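Local coordinates for hypothetical protein (Neisseria meningitidis, PDB 2O5H) that is of unknown function, an alpha-beta protein of the DUF596 family conserved in bacteria, at residues 13-18 and 48-53. Numbering follows the deposited sequence.
Sequences HKRYQD and FEEKTE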
ATOM      1  N   HIS A  13     -13.531 -17.589  -0.879  1.00 38.88           N
ATOM      2  CA  HIS A  13     -13.118 -17.461  -2.247  1.00 40.56           C
ATOM      3  C   HIS A  13     -14.279 -16.976  -3.109  1.00 40.40           C
ATOM      4  O   HIS A  13     -14.120 -16.068  -3.912  1.00 40.75           O
ATOM      5  CB  HIS A  13     -12.608 -18.825  -2.737  1.00 42.54           C
ATOM      6  CG  HIS A  13     -11.700 -18.741  -3.921  1.00 48.19           C
ATOM      7  ND1 HIS A  13     -12.171 -18.624  -5.211  1.00 53.34           N
ATOM      8  CD2 HIS A  13     -10.349 -18.748  -4.011  1.00 51.56           C
ATOM      9  CE1 HIS A  13     -11.148 -18.544  -6.046  1.00 54.45           C
ATOM     10  NE2 HIS A  13     -10.031 -18.623  -5.342  1.00 53.80           N
ATOM     11  N   LYS A  14     -15.450 -17.596  -2.947  1.00 40.26           N
ATOM     12  CA  LYS A  14     -16.666 -17.170  -3.642  1.00 39.30           C
ATOM     13  C   LYS A  14     -17.132 -15.763  -3.277  1.00 39.95           C
ATOM     14  O   LYS A  14     -17.507 -14.972  -4.162  1.00 40.37           O
ATOM     15  CB  LYS A  14     -17.780 -18.188  -3.402  1.00 40.24           C
ATOM     16  CG  LYS A  14     -18.891 -18.111  -4.420  1.00 41.17           C
ATOM     17  CD  LYS A  14     -19.650 -19.430  -4.530  1.00 44.92           C
ATOM     18  CE  LYS A  14     -21.047 -19.163  -5.086  1.00 45.40           C
ATOM     19  NZ  LYS A  14     -21.881 -20.406  -5.154  1.00 47.78           N
ATOM     20  N   ARG A  15     -17.118 -15.435  -1.987  1.00 38.75           N
ATOM     21  CA  ARG A  15     -17.531 -14.109  -1.546  1.00 38.78           C
ATOM     22  C   ARG A  15     -16.574 -13.025  -2.037  1.00 37.25           C
ATOM     23  O   ARG A  15     -17.019 -11.943  -2.365  1.00 36.84           O
ATOM     24  CB  ARG A  15     -17.693 -14.051  -0.030  1.00 38.58           C
ATOM     25  CG  ARG A  15     -18.799 -14.976   0.469  1.00 42.43           C
ATOM     26  CD  ARG A  15     -19.100 -14.778   1.949  1.00 46.40           C
ATOM     27  NE  ARG A  15     -18.178 -15.543   2.787  1.00 46.07           N
ATOM     28  CZ  ARG A  15     -17.238 -14.990   3.550  1.00 46.20           C
ATOM     29  NH1 ARG A  15     -17.136 -13.682   3.579  1.00 44.46           N
ATOM     30  NH2 ARG A  15     -16.422 -15.740   4.288  1.00 41.10           N
ATOM     31  N   TYR A  16     -15.279 -13.320  -2.113  1.00 36.99           N
ATOM     32  CA  TYR A  16     -14.305 -12.302  -2.555  1.00 37.24           C
ATOM     33  C   TYR A  16     -14.466 -11.960  -4.047  1.00 38.89           C
ATOM     34  O   TYR A  16     -14.227 -10.821  -4.486  1.00 38.71           O
ATOM     35  CB  TYR A  16     -12.837 -12.658  -2.172  1.00 36.50           C
ATOM     36  CG  TYR A  16     -11.877 -11.563  -2.636  1.00 35.96           C
ATOM     37  CD1 TYR A  16     -11.768 -10.357  -1.929  1.00 34.11           C
ATOM     38  CD2 TYR A  16     -11.145 -11.710  -3.816  1.00 35.61           C
ATOM     39  CE1 TYR A  16     -10.942  -9.349  -2.366  1.00 30.43           C
ATOM     40  CE2 TYR A  16     -10.328 -10.698  -4.292  1.00 35.03           C
ATOM     41  CZ  TYR A  16     -10.226  -9.514  -3.568  1.00 35.53           C
ATOM     42  OH  TYR A  16      -9.397  -8.529  -4.052  1.00 34.87           O
ATOM     43  N   GLN A  17     -14.963 -12.928  -4.820  1.00 40.56           N
ATOM     44  CA  GLN A  17     -15.170 -12.769  -6.261  1.00 41.35           C
ATOM     45  C   GLN A  17     -15.907 -11.508  -6.675  1.00 41.01           C
ATOM     46  O   GLN A  17     -15.597 -10.932  -7.713  1.00 41.86           O
ATOM     47  CB  GLN A  17     -15.856 -14.009  -6.837  1.00 42.59           C
ATOM     48  CG  GLN A  17     -15.217 -14.514  -8.141  1.00 46.95           C
ATOM     49  CD  GLN A  17     -13.700 -14.767  -8.021  1.00 50.72           C
ATOM     50  OE1 GLN A  17     -13.171 -15.034  -6.928  1.00 53.38           O
ATOM     51  NE2 GLN A  17     -13.005 -14.692  -9.156  1.00 51.72           N
ATOM     52  N   ASP A  18     -16.862 -11.058  -5.862  0.50 40.83           N
ATOM     53  CA  ASP A  18     -17.687  -9.884  -6.189  0.50 40.17           C
ATOM     54  C   ASP A  18     -16.997  -8.509  -5.994  0.50 39.56           C
ATOM     55  O   ASP A  18     -17.586  -7.463  -6.305  0.50 38.88           O
ATOM     56  CB  ASP A  18     -18.999  -9.907  -5.390  0.50 40.67           C
ATOM     57  CG  ASP A  18     -19.596 -11.307  -5.254  0.50 42.11           C
ATOM     58  OD1 ASP A  18     -19.244 -12.219  -6.040  0.50 44.24           O
ATOM     59  OD2 ASP A  18     -20.439 -11.489  -4.353  0.50 43.53           O
ATOM     60  N   PHE A  48      -8.287 -12.593  10.161  1.00 33.28           N
ATOM     61  CA  PHE A  48      -6.968 -12.766   9.554  1.00 32.31           C
ATOM     62  C   PHE A  48      -6.901 -13.816   8.427  1.00 32.43           C
ATOM     63  O   PHE A  48      -6.375 -13.515   7.361  1.00 31.22           O
ATOM     64  CB  PHE A  48      -5.903 -13.024  10.632  1.00 32.57           C
ATOM     65  CG  PHE A  48      -4.495 -13.186  10.088  1.00 31.71           C
ATOM     66  CD1 PHE A  48      -3.949 -12.221   9.277  1.00 30.28           C
ATOM     67  CD2 PHE A  48      -3.741 -14.322  10.403  1.00 30.22           C
ATOM     68  CE1 PHE A  48      -2.619 -12.357   8.770  1.00 33.52           C
ATOM     69  CE2 PHE A  48      -2.434 -14.484   9.911  1.00 31.04           C
ATOM     70  CZ  PHE A  48      -1.886 -13.492   9.093  1.00 32.70           C
ATOM     71  N   GLU A  49      -7.418 -15.035   8.662  1.00 31.61           N
ATOM     72  CA  GLU A  49      -7.472 -16.052   7.612  1.00 31.82           C
ATOM     73  C   GLU A  49      -8.241 -15.557   6.391  1.00 31.34           C
ATOM     74  O   GLU A  49      -7.785 -15.773   5.276  1.00 29.07           O
ATOM     75  CB  GLU A  49      -8.131 -17.340   8.120  1.00 31.19           C
ATOM     76  CG  GLU A  49      -8.095 -18.458   7.107  1.00 34.52           C
ATOM     77  CD  GLU A  49      -8.698 -19.735   7.622  1.00 35.03           C
ATOM     78  OE1 GLU A  49      -9.760 -19.706   8.304  1.00 37.71           O
ATOM     79  OE2 GLU A  49      -8.124 -20.781   7.293  1.00 37.47           O
ATOM     80  N   GLU A  50      -9.435 -14.974   6.602  1.00 31.37           N
ATOM     81  CA  GLU A  50     -10.214 -14.503   5.461  1.00 31.87           C
ATOM     82  C   GLU A  50      -9.490 -13.416   4.655  1.00 33.07           C
ATOM     83  O   GLU A  50      -9.544 -13.430   3.427  1.00 34.18           O
ATOM     84  CB  GLU A  50     -11.591 -14.031   5.891  1.00 33.18           C
ATOM     85  CG  GLU A  50     -12.405 -15.175   6.428  1.00 35.59           C
ATOM     86  CD  GLU A  50     -13.872 -14.837   6.559  1.00 41.19           C
ATOM     87  OE1 GLU A  50     -14.205 -13.648   6.706  1.00 45.69           O
ATOM     88  OE2 GLU A  50     -14.684 -15.770   6.550  1.00 43.25           O
ATOM     89  N   LYS A  51      -8.827 -12.485   5.341  1.00 31.32           N
ATOM     90  CA  LYS A  51      -8.039 -11.450   4.666  1.00 33.30           C
ATOM     91  C   LYS A  51      -6.892 -12.072   3.870  1.00 32.36           C
ATOM     92  O   LYS A  51      -6.668 -11.710   2.717  1.00 33.27           O
ATOM     93  CB  LYS A  51      -7.520 -10.417   5.672  1.00 32.11           C
ATOM     94  CG  LYS A  51      -8.571  -9.388   6.083  1.00 34.39           C
ATOM     95  CD  LYS A  51      -7.977  -8.363   7.026  1.00 32.66           C
ATOM     96  CE  LYS A  51      -7.967  -8.990   8.443  1.00 36.30           C
ATOM     97  NZ  LYS A  51      -7.959  -8.029   9.532  1.00 40.55           N
ATOM     98  N   THR A  52      -6.193 -13.013   4.489  1.00 33.03           N
ATOM     99  CA  THR A  52      -5.072 -13.742   3.838  1.00 32.81           C
ATOM    100  C   THR A  52      -5.576 -14.454   2.553  1.00 33.04           C
ATOM    101  O   THR A  52      -4.934 -14.422   1.520  1.00 33.16           O
ATOM    102  CB  THR A  52      -4.450 -14.785   4.810  1.00 32.33           C
ATOM    103  OG1 THR A  52      -3.817 -14.110   5.909  1.00 33.61           O
ATOM    104  CG2 THR A  52      -3.388 -15.631   4.093  1.00 32.71           C
ATOM    105  N   GLU A  53      -6.729 -15.090   2.624  1.00 32.20           N
ATOM    106  CA  GLU A  53      -7.316 -15.730   1.420  1.00 32.93           C
ATOM    107  C   GLU A  53      -7.654 -14.716   0.311  1.00 32.71           C
ATOM    108  O   GLU A  53      -7.398 -14.966  -0.850  1.00 32.31           O
ATOM    109  CB  GLU A  53      -8.577 -16.532   1.772  1.00 32.97           C
ATOM    110  CG  GLU A  53      -8.283 -17.809   2.605  1.00 38.84           C
ATOM    111  CD  GLU A  53      -7.132 -18.648   2.044  1.00 44.60           C
ATOM    112  OE1 GLU A  53      -7.184 -19.018   0.833  1.00 45.75           O
ATOM    113  OE2 GLU A  53      -6.186 -18.948   2.836  1.00 47.90           O
TER
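Arg15 lays the edge of its guanidinium against the carboxylate of Glu50, Arg15 NH2 lying 2.9 Å from Glu50 OE2. The N-H...O angle of 137° marks a bent hydrogen bond within this salt bridge. OE2 sits close to the guanidinium plane, yet NH2 approaches from well above the carboxylate plane. The two flat groups are turned 45° against each other, and the second oxygen, Glu50 OE1, stays 3.9 Å from Arg15 NH2. One bond, not a paired two-point grip, therefore joins the charges. Arg15 gets there through a bend at chi3 (-84°), which swings the guanidinium off the line of its aliphatic chain, whereas Glu50 reaches across with its chain extended beyond CG.

The pair bridges helix 3-16 to the first turn of helix 48-64, on the surface of the helical part of this alpha-beta fold. Next in the chain, the buried Tyr16 packs on Ala54, Ile57 and Leu58 of helix 48-64 and meets Phe44 edge-to-face. Both charged groups have further partners: Arg15 NE forms a salt bridge with Asp11, one turn earlier, and Glu50 OE1 takes a hydrogen bond with Ser45. Ser45 thus anchors the carboxylate by the oxygen that Arg15 leaves aside. At the backbone end of the same residue, Glu50 N is hydrogen-bonded to Asp47 OD2, a side chain from just before the helix.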